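Local coordinates for protein TetR family Transcriptional regulator (PDB 3KKC) that probably binds DNA as a TetR-family transcriptional regulator and carries a nickel ion bound by three histidines, at residues D66-L71 / L111-E116; K89-N94 / E150-W155. All blocks are in the same frame, centred on the assembly; numbering follows the deposited sequence.

Interaction 1 (D66-L71 / L111-E116). With NI (nickel (II) ion), chain E.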
ATOM      1  N   ASP A  66     -11.974 -20.076  -3.697  1.00 78.17           N
ATOM      2  CA  ASP A  66     -13.263 -20.139  -2.983  1.00 80.16           C
ATOM      3  C   ASP A  66     -13.787 -18.776  -2.542  1.00 76.68           C
ATOM      4  O   ASP A  66     -14.920 -18.434  -2.820  1.00 76.29           O
ATOM      5  CB  ASP A  66     -13.146 -20.990  -1.706  1.00 82.75           C
ATOM      6  CG  ASP A  66     -13.087 -22.475  -1.981  1.00 88.58           C
ATOM      7  OD1 ASP A  66     -13.471 -22.910  -3.086  1.00 93.99           O
ATOM      8  OD2 ASP A  66     -12.661 -23.214  -1.073  1.00 88.74           O
ATOM      9  N   LEU A  67     -12.969 -18.028  -1.809  1.00 72.13           N
ATOM     10  CA  LEU A  67     -13.368 -16.727  -1.297  1.00 75.51           C
ATOM     11  C   LEU A  67     -13.840 -15.779  -2.416  1.00 81.51           C
ATOM     12  O   LEU A  67     -14.843 -15.070  -2.269  1.00 79.10           O
ATOM     13  CB  LEU A  67     -12.214 -16.104  -0.517  1.00 74.07           C
ATOM     14  CG  LEU A  67     -12.372 -16.148   0.996  1.00 75.02           C
ATOM     15  CD1 LEU A  67     -13.462 -17.136   1.404  1.00 74.77           C
ATOM     16  CD2 LEU A  67     -11.058 -16.478   1.657  1.00 74.12           C
ATOM     17  N   PHE A  68     -13.123 -15.787  -3.538  1.00 82.73           N
ATOM     18  CA  PHE A  68     -13.460 -14.920  -4.660  1.00 76.14           C
ATOM     19  C   PHE A  68     -14.622 -15.461  -5.507  1.00 80.25           C
ATOM     20  O   PHE A  68     -15.353 -14.695  -6.146  1.00 80.71           O
ATOM     21  CB  PHE A  68     -12.214 -14.606  -5.483  1.00 64.65           C
ATOM     22  CG  PHE A  68     -11.180 -13.831  -4.701  1.00 62.68           C
ATOM     23  CD1 PHE A  68     -11.585 -12.958  -3.688  1.00 55.68           C
ATOM     24  CD2 PHE A  68      -9.811 -13.972  -4.967  1.00 58.17           C
ATOM     25  CE1 PHE A  68     -10.650 -12.239  -2.951  1.00 58.89           C
ATOM     26  CE2 PHE A  68      -8.865 -13.270  -4.230  1.00 51.70           C
ATOM     27  CZ  PHE A  68      -9.263 -12.401  -3.224  1.00 56.05           C
ATOM     28  N   HIS A  69     -14.814 -16.774  -5.511  1.00 72.51           N
ATOM     29  CA  HIS A  69     -15.966 -17.286  -6.208  1.00 72.10           C
ATOM     30  C   HIS A  69     -17.199 -16.828  -5.450  1.00 77.92           C
ATOM     31  O   HIS A  69     -18.156 -16.381  -6.066  1.00 86.53           O
ATOM     32  CB  HIS A  69     -15.930 -18.799  -6.328  1.00 70.82           C
ATOM     33  CG  HIS A  69     -17.048 -19.368  -7.138  1.00 71.87           C
ATOM     34  ND1 HIS A  69     -16.876 -19.811  -8.434  1.00 78.53           N
ATOM     35  CD2 HIS A  69     -18.347 -19.607  -6.827  1.00 70.24           C
ATOM     36  CE1 HIS A  69     -18.023 -20.286  -8.889  1.00 80.99           C
ATOM     37  NE2 HIS A  69     -18.932 -20.174  -7.934  1.00 73.15           N
ATOM     38  N   HIS A  70     -17.179 -16.899  -4.121  1.00 74.00           N
ATOM     39  CA  HIS A  70     -18.354 -16.455  -3.374  1.00 71.61           C
ATOM     40  C   HIS A  70     -18.620 -14.944  -3.402  1.00 71.35           C
ATOM     41  O   HIS A  70     -19.770 -14.518  -3.310  1.00 70.80           O
ATOM     42  CB  HIS A  70     -18.364 -16.919  -1.919  1.00 67.81           C
ATOM     43  CG  HIS A  70     -19.631 -16.546  -1.202  1.00 70.61           C
ATOM     44  ND1 HIS A  70     -20.850 -17.125  -1.506  1.00 69.56           N
ATOM     45  CD2 HIS A  70     -19.883 -15.624  -0.240  1.00 70.19           C
ATOM     46  CE1 HIS A  70     -21.790 -16.586  -0.748  1.00 71.38           C
ATOM     47  NE2 HIS A  70     -21.232 -15.679   0.034  1.00 65.64           N
ATOM     48  N   LEU A  71     -17.570 -14.135  -3.490  1.00 70.04           N
ATOM     49  CA  LEU A  71     -17.753 -12.687  -3.493  1.00 67.46           C
ATOM     50  C   LEU A  71     -18.275 -12.171  -4.830  1.00 73.14           C
ATOM     51  O   LEU A  71     -19.237 -11.422  -4.870  1.00 85.42           O
ATOM     52  CB  LEU A  71     -16.451 -11.977  -3.135  1.00 69.02           C
ATOM     53  CG  LEU A  71     -16.088 -12.003  -1.656  1.00 66.64           C
ATOM     54  CD1 LEU A  71     -15.015 -10.990  -1.350  1.00 62.57           C
ATOM     55  CD2 LEU A  71     -17.322 -11.696  -0.869  1.00 64.10           C
ATOM     56  N   LEU A 111      -3.004  -9.318  -4.789  1.00 79.99           N
ATOM     57  CA  LEU A 111      -2.877  -9.327  -6.232  1.00 77.74           C
ATOM     58  C   LEU A 111      -4.135  -9.898  -6.843  1.00 77.28           C
ATOM     59  O   LEU A 111      -4.799  -9.253  -7.642  1.00 81.94           O
ATOM     60  CB  LEU A 111      -1.646 -10.139  -6.663  1.00 84.36           C
ATOM     61  CG  LEU A 111      -0.734  -9.465  -7.696  1.00 91.24           C
ATOM     62  CD1 LEU A 111       0.496 -10.328  -8.042  1.00 93.97           C
ATOM     63  CD2 LEU A 111      -1.501  -9.091  -8.961  1.00 89.52           C
ATOM     64  N   ARG A 112      -4.471 -11.120  -6.461  1.00 80.74           N
ATOM     65  CA  ARG A 112      -5.641 -11.778  -7.018  1.00 79.55           C
ATOM     66  C   ARG A 112      -6.938 -11.023  -6.680  1.00 77.70           C
ATOM     67  O   ARG A 112      -7.903 -11.045  -7.458  1.00 75.60           O
ATOM     68  CB  ARG A 112      -5.686 -13.250  -6.602  1.00 76.79           C
ATOM     69  CG  ARG A 112      -4.974 -14.186  -7.600  1.00 77.46           C
ATOM     70  CD  ARG A 112      -5.815 -14.442  -8.870  1.00 85.10           C
ATOM     71  NE  ARG A 112      -7.255 -14.579  -8.593  1.00100.71           N
ATOM     72  CZ  ARG A 112      -7.818 -15.563  -7.866  1.00113.94           C
ATOM     73  NH1 ARG A 112      -9.144 -15.603  -7.686  1.00110.09           N
ATOM     74  NH2 ARG A 112      -7.066 -16.520  -7.311  1.00120.64           N
ATOM     75  N   PHE A 113      -6.936 -10.326  -5.547  1.00 74.04           N
ATOM     76  CA  PHE A 113      -8.096  -9.563  -5.129  1.00 71.72           C
ATOM     77  C   PHE A 113      -8.230  -8.323  -6.005  1.00 80.26           C
ATOM     78  O   PHE A 113      -9.304  -8.033  -6.522  1.00 84.54           O
ATOM     79  CB  PHE A 113      -7.982  -9.197  -3.655  1.00 68.88           C
ATOM     80  CG  PHE A 113      -9.076  -8.297  -3.155  1.00 69.12           C
ATOM     81  CD1 PHE A 113     -10.420  -8.639  -3.314  1.00 69.92           C
ATOM     82  CD2 PHE A 113      -8.767  -7.120  -2.489  1.00 65.83           C
ATOM     83  CE1 PHE A 113     -11.439  -7.795  -2.835  1.00 62.63           C
ATOM     84  CE2 PHE A 113      -9.782  -6.285  -2.001  1.00 65.89           C
ATOM     85  CZ  PHE A 113     -11.111  -6.627  -2.173  1.00 58.21           C
ATOM     86  N   ARG A 114      -7.139  -7.594  -6.203  1.00 82.29           N
ATOM     87  CA  ARG A 114      -7.217  -6.428  -7.060  1.00 77.38           C
ATOM     88  C   ARG A 114      -7.677  -6.857  -8.447  1.00 75.79           C
ATOM     89  O   ARG A 114      -8.378  -6.122  -9.128  1.00 82.61           O
ATOM     90  CB  ARG A 114      -5.887  -5.683  -7.127  1.00 78.26           C
ATOM     91  CG  ARG A 114      -6.005  -4.285  -7.729  1.00 82.29           C
ATOM     92  CD  ARG A 114      -4.896  -3.354  -7.218  1.00 86.99           C
ATOM     93  NE  ARG A 114      -5.023  -1.988  -7.737  1.00 91.24           N
ATOM     94  CZ  ARG A 114      -5.223  -1.684  -9.023  1.00 93.55           C
ATOM     95  NH1 ARG A 114      -5.332  -2.649  -9.935  1.00100.38           N
ATOM     96  NH2 ARG A 114      -5.303  -0.415  -9.407  1.00 84.92           N
ATOM     97  N   SER A 115      -7.311  -8.061  -8.858  1.00 69.84           N
ATOM     98  CA  SER A 115      -7.665  -8.514 -10.193  1.00 72.20           C
ATOM     99  C   SER A 115      -9.145  -8.855 -10.335  1.00 75.87           C
ATOM    100  O   SER A 115      -9.715  -8.730 -11.414  1.00 77.94           O
ATOM    101  CB  SER A 115      -6.802  -9.702 -10.609  1.00 77.13           C
ATOM    102  OG  SER A 115      -7.337 -10.333 -11.759  1.00 80.82           O
ATOM    103  N   GLU A 116      -9.772  -9.292  -9.252  1.00 77.96           N
ATOM    104  CA  GLU A 116     -11.207  -9.570  -9.298  1.00 79.36           C
ATOM    105  C   GLU A 116     -11.994  -8.261  -9.377  1.00 75.15           C
ATOM    106  O   GLU A 116     -12.900  -8.121 -10.203  1.00 74.17           O
ATOM    107  CB  GLU A 116     -11.647 -10.427  -8.106  1.00 82.50           C
ATOM    108  CG  GLU A 116     -11.005 -11.814  -8.086  1.00 90.08           C
ATOM    109  CD  GLU A 116     -11.515 -12.729  -9.198  1.00 99.98           C
ATOM    110  OE1 GLU A 116     -12.744 -12.709  -9.473  1.00105.11           O
ATOM    111  OE2 GLU A 116     -10.690 -13.476  -9.781  1.00 98.25           O
TER
HETATM  112 NI    NI E 201     -22.041 -14.172   1.403  0.80 71.45          NI
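Phe-68 has CG anti to its own carbonyl carbon (chi1 -63°), and Phe-113 has CG anti to its backbone N. These torsions bring the two rings together between helix 57-71 and helix 107-129. The ring of Phe-68 reaches the backbone of the second helix, where its CZ lies 3.5 Å from CB of Phe-113. Its CE1 comes 3.6 Å from CD1 of Phe-113. The ring planes are nearly parallel, at 19°, but displaced, and little of one ring lies over the other. The centroids are 5.8 Å apart. Arg-112 meets the same ring at its edge, with NH1 3.2 Å from CD2 of Phe-68. The guanidinium plane stands nearly upright to the ring plane, at 82°. The ring edge therefore points at one face of the guanidinium, and this is not a cation-pi stack. The arginine chain is bent at chi2 and chi3. Its NH1 also forms a weak salt bridge to OE2 of Glu-116, at 3.4 Å, with the oxygen in the guanidinium plane. Glu-116 adds an aliphatic touch: its CG is 3.9 Å from CG of Phe-68. Phe-109 meets Phe-68 from the same helix as Phe-113, and Leu-152 of helix 137-157 touches Phe-113. On helix 57-71, His-70 binds nickel through NE2 at 2.2 Å, together with His-86 and His-90. The short helix axes run nearly parallel, 11.1 Å apart. The arrangement joins the helix that follows the predicted helix-turn-helix to the C-terminal helical region, as in the all-helical TetR fold.

Interaction 2 (K89-N94 / E150-W155). With NI (nickel (II) ion), chain E.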
ATOM      1  N   LYS A  89     -19.851  -6.826   3.351  1.00 75.93           N
ATOM      2  CA  LYS A  89     -20.444  -7.557   4.473  1.00 79.04           C
ATOM      3  C   LYS A  89     -19.452  -8.605   4.966  1.00 80.48           C
ATOM      4  O   LYS A  89     -19.200  -8.725   6.162  1.00 82.72           O
ATOM      5  CB  LYS A  89     -21.760  -8.209   4.065  1.00 84.05           C
ATOM      6  CG  LYS A  89     -22.652  -8.616   5.238  1.00 96.74           C
ATOM      7  CD  LYS A  89     -24.135  -8.775   4.818  1.00101.34           C
ATOM      8  CE  LYS A  89     -24.349  -9.960   3.873  1.00103.54           C
ATOM      9  NZ  LYS A  89     -25.632  -9.921   3.084  1.00102.90           N
ATOM     10  N   HIS A  90     -18.872  -9.348   4.026  1.00 76.67           N
ATOM     11  CA  HIS A  90     -17.881 -10.366   4.348  1.00 72.02           C
ATOM     12  C   HIS A  90     -16.646  -9.837   5.038  1.00 72.03           C
ATOM     13  O   HIS A  90     -16.078 -10.494   5.903  1.00 75.31           O
ATOM     14  CB  HIS A  90     -17.486 -11.134   3.102  1.00 70.04           C
ATOM     15  CG  HIS A  90     -18.458 -12.206   2.751  1.00 78.28           C
ATOM     16  ND1 HIS A  90     -18.134 -13.544   2.789  1.00 80.93           N
ATOM     17  CD2 HIS A  90     -19.764 -12.141   2.407  1.00 82.97           C
ATOM     18  CE1 HIS A  90     -19.191 -14.259   2.451  1.00 82.51           C
ATOM     19  NE2 HIS A  90     -20.195 -13.432   2.227  1.00 86.95           N
ATOM     20  N   PHE A  91     -16.224  -8.641   4.669  1.00 73.07           N
ATOM     21  CA  PHE A  91     -15.022  -8.108   5.268  1.00 73.50           C
ATOM     22  C   PHE A  91     -15.244  -7.748   6.738  1.00 74.65           C
ATOM     23  O   PHE A  91     -14.360  -7.988   7.570  1.00 82.29           O
ATOM     24  CB  PHE A  91     -14.409  -6.970   4.415  1.00 66.45           C
ATOM     25  CG  PHE A  91     -13.571  -7.475   3.246  1.00 61.45           C
ATOM     26  CD1 PHE A  91     -12.230  -7.801   3.419  1.00 61.29           C
ATOM     27  CD2 PHE A  91     -14.130  -7.647   1.984  1.00 61.53           C
ATOM     28  CE1 PHE A  91     -11.454  -8.287   2.355  1.00 61.08           C
ATOM     29  CE2 PHE A  91     -13.361  -8.113   0.907  1.00 63.03           C
ATOM     30  CZ  PHE A  91     -12.018  -8.443   1.099  1.00 62.12           C
ATOM     31  N   GLU A  92     -16.425  -7.238   7.075  1.00 69.84           N
ATOM     32  CA  GLU A  92     -16.643  -6.704   8.425  1.00 77.47           C
ATOM     33  C   GLU A  92     -16.755  -7.781   9.516  1.00 79.89           C
ATOM     34  O   GLU A  92     -16.517  -7.493  10.702  1.00 79.71           O
ATOM     35  CB  GLU A  92     -17.822  -5.705   8.480  1.00 85.32           C
ATOM     36  CG  GLU A  92     -19.214  -6.329   8.391  1.00 95.43           C
ATOM     37  CD  GLU A  92     -20.343  -5.384   8.823  1.00100.14           C
ATOM     38  OE1 GLU A  92     -20.081  -4.433   9.593  1.00101.95           O
ATOM     39  OE2 GLU A  92     -21.499  -5.608   8.394  1.00100.31           O
ATOM     40  N   GLN A  93     -17.102  -9.008   9.110  1.00 80.59           N
ATOM     41  CA  GLN A  93     -17.124 -10.160  10.017  1.00 84.76           C
ATOM     42  C   GLN A  93     -15.851 -10.978   9.863  1.00 86.06           C
ATOM     43  O   GLN A  93     -15.599 -11.907  10.646  1.00 92.44           O
ATOM     44  CB  GLN A  93     -18.316 -11.097   9.737  1.00 92.73           C
ATOM     45  CG  GLN A  93     -19.421 -10.552   8.869  1.00 94.62           C
ATOM     46  CD  GLN A  93     -20.356  -9.661   9.649  1.00102.48           C
ATOM     47  OE1 GLN A  93     -20.259  -9.573  10.879  1.00103.10           O
ATOM     48  NE2 GLN A  93     -21.271  -8.986   8.944  1.00106.20           N
ATOM     49  N   ASN A  94     -15.065 -10.647   8.840  1.00 76.91           N
ATOM     50  CA  ASN A  94     -13.842 -11.370   8.560  1.00 74.37           C
ATOM     51  C   ASN A  94     -14.209 -12.808   8.189  1.00 84.82           C
ATOM     52  O   ASN A  94     -13.605 -13.783   8.671  1.00 80.04           O
ATOM     53  CB  ASN A  94     -12.913 -11.326   9.772  1.00 70.81           C
ATOM     54  CG  ASN A  94     -11.448 -11.586   9.403  1.00 73.61           C
ATOM     55  OD1 ASN A  94     -11.066 -11.562   8.224  1.00 66.44           O
ATOM     56  ND2 ASN A  94     -10.625 -11.835  10.421  1.00 76.95           N
ATOM     57  N   GLU A 150      -8.145   1.028  -0.682  1.00 73.44           N
ATOM     58  CA  GLU A 150      -7.676   1.800   0.464  1.00 72.61           C
ATOM     59  C   GLU A 150      -8.793   2.273   1.401  1.00 68.02           C
ATOM     60  O   GLU A 150      -8.637   2.241   2.621  1.00 69.62           O
ATOM     61  CB  GLU A 150      -6.793   2.968   0.022  1.00 77.38           C
ATOM     62  CG  GLU A 150      -5.413   2.955   0.660  1.00 81.27           C
ATOM     63  CD  GLU A 150      -4.568   1.780   0.201  1.00 84.84           C
ATOM     64  OE1 GLU A 150      -4.498   1.518  -1.023  1.00 84.89           O
ATOM     65  OE2 GLU A 150      -3.967   1.117   1.069  1.00 86.24           O
ATOM     66  N   THR A 151      -9.927   2.708   0.865  1.00 68.01           N
ATOM     67  CA  THR A 151     -11.029   3.032   1.766  1.00 69.72           C
ATOM     68  C   THR A 151     -11.269   1.817   2.657  1.00 70.20           C
ATOM     69  O   THR A 151     -11.288   1.929   3.889  1.00 71.89           O
ATOM     70  CB  THR A 151     -12.323   3.412   1.018  1.00 70.43           C
ATOM     71  OG1 THR A 151     -12.166   4.704   0.432  1.00 72.45           O
ATOM     72  CG2 THR A 151     -13.536   3.441   1.974  1.00 69.53           C
ATOM     73  N   LEU A 152     -11.412   0.661   2.006  1.00 67.63           N
ATOM     74  CA  LEU A 152     -11.672  -0.633   2.641  1.00 64.85           C
ATOM     75  C   LEU A 152     -10.674  -0.997   3.758  1.00 66.43           C
ATOM     76  O   LEU A 152     -11.084  -1.234   4.894  1.00 65.15           O
ATOM     77  CB  LEU A 152     -11.710  -1.706   1.557  1.00 61.66           C
ATOM     78  CG  LEU A 152     -11.696  -3.142   2.036  1.00 69.29           C
ATOM     79  CD1 LEU A 152     -12.707  -3.296   3.134  1.00 70.78           C
ATOM     80  CD2 LEU A 152     -12.011  -4.073   0.887  1.00 71.75           C
ATOM     81  N   LYS A 153      -9.375  -1.010   3.452  1.00 63.81           N
ATOM     82  CA  LYS A 153      -8.360  -1.262   4.486  1.00 66.46           C
ATOM     83  C   LYS A 153      -8.526  -0.334   5.673  1.00 66.20           C
ATOM     84  O   LYS A 153      -8.428  -0.752   6.818  1.00 70.70           O
ATOM     85  CB  LYS A 153      -6.923  -1.112   3.945  1.00 64.98           C
ATOM     86  CG  LYS A 153      -6.387  -2.312   3.193  1.00 66.16           C
ATOM     87  CD  LYS A 153      -5.296  -1.888   2.228  1.00 76.55           C
ATOM     88  CE  LYS A 153      -3.921  -2.461   2.605  1.00 85.80           C
ATOM     89  NZ  LYS A 153      -2.872  -1.395   2.630  1.00 89.09           N
ATOM     90  N   TRP A 154      -8.743   0.944   5.396  1.00 62.11           N
ATOM     91  CA  TRP A 154      -8.801   1.936   6.462  1.00 59.82           C
ATOM     92  C   TRP A 154      -9.979   1.601   7.412  1.00 66.14           C
ATOM     93  O   TRP A 154      -9.853   1.638   8.645  1.00 63.79           O
ATOM     94  CB  TRP A 154      -8.897   3.354   5.855  1.00 52.48           C
ATOM     95  CG  TRP A 154      -9.393   4.365   6.820  1.00 55.67           C
ATOM     96  CD1 TRP A 154      -8.647   5.087   7.703  1.00 53.34           C
ATOM     97  CD2 TRP A 154     -10.773   4.747   7.042  1.00 52.82           C
ATOM     98  NE1 TRP A 154      -9.473   5.903   8.461  1.00 59.60           N
ATOM     99  CE2 TRP A 154     -10.779   5.711   8.079  1.00 57.80           C
ATOM    100  CE3 TRP A 154     -11.989   4.368   6.470  1.00 56.31           C
ATOM    101  CZ2 TRP A 154     -11.978   6.317   8.559  1.00 58.91           C
ATOM    102  CZ3 TRP A 154     -13.207   4.975   6.957  1.00 57.73           C
ATOM    103  CH2 TRP A 154     -13.173   5.934   7.988  1.00 53.83           C
ATOM    104  N   TRP A 155     -11.108   1.249   6.805  1.00 65.77           N
ATOM    105  CA  TRP A 155     -12.336   0.926   7.514  1.00 71.18           C
ATOM    106  C   TRP A 155     -12.129  -0.300   8.417  1.00 73.77           C
ATOM    107  O   TRP A 155     -12.576  -0.328   9.564  1.00 74.02           O
ATOM    108  CB  TRP A 155     -13.435   0.680   6.473  1.00 71.11           C
ATOM    109  CG  TRP A 155     -14.788   0.265   6.997  1.00 75.07           C
ATOM    110  CD1 TRP A 155     -15.563   0.928   7.907  1.00 72.82           C
ATOM    111  CD2 TRP A 155     -15.543  -0.889   6.594  1.00 73.47           C
ATOM    112  NE1 TRP A 155     -16.732   0.249   8.106  1.00 75.06           N
ATOM    113  CE2 TRP A 155     -16.749  -0.866   7.312  1.00 73.88           C
ATOM    114  CE3 TRP A 155     -15.309  -1.941   5.696  1.00 71.96           C
ATOM    115  CZ2 TRP A 155     -17.727  -1.854   7.161  1.00 74.28           C
ATOM    116  CZ3 TRP A 155     -16.279  -2.917   5.546  1.00 74.25           C
ATOM    117  CH2 TRP A 155     -17.472  -2.867   6.275  1.00 74.54           C
TER
HETATM  118 NI    NI E 201     -22.041 -14.172   1.403  0.80 71.45          NI
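CD2 of Leu-152 sits over the centre of one face of the Phe-91 ring, 4.2 Å from the centroid and 6° off the ring normal. This is a CH-pi contact. The other methyl, CD1, lies 4.2 Å from CB of Phe-91. The indole of Trp-155 is thrown across to helix 80-93 by CG anti to its backbone N (chi1 177°). Its CH2 comes 3.6 Å from CB of Glu-92. Leu-152 CD1 also lies at the edge of this indole, in its plane. From helix 164-175, Val-164 touches Glu-92 and Leu-167 touches Trp-155.

Polar bonds lie beside this packing. Trp-155 NE1 is satisfied by the carbonyl of Met-162, and Lys-161 makes a cation-pi contact with the indole. Lys-153 NZ forms a salt bridge with Glu-150 OE2 at 3.2 Å, within helix 137-157, and meets that oxygen nearly along its C-O axis. Helix 80-93 ends in a Schellman motif: Gln-95 N bonds to His-90 O and Asn-94 N to Phe-91 O, with Asn-94 at positive phi.

His-90 binds the nickel through NE2 at 2.1 Å. The contact is part of the helical core of the TetR C-terminal region, next to the three-histidine nickel site.

How the interactions relate
The two interactions meet at the nickel ion and in the core beside it. Interaction 1 supplies His-70 from helix 57-71, and interaction 2 supplies His-90 from helix 80-93. His-86 completes the histidine set. The centres of the contacts are about 14 Å apart. The imidazoles come close at the metal, with His-70 CD2 3.1 Å from His-90 CE1. Away from it, Leu-71 CD1 lies 4.0 Å from Phe-91 CE2. Phe-113 CZ packs 3.9 Å from Phe-91 CZ, so the aromatic side chains of both contacts join. Their segments alternate along the chain: interaction 1 pairs helix 57-71 with helix 107-129, and interaction 2 pairs helix 80-93 with helix 137-157.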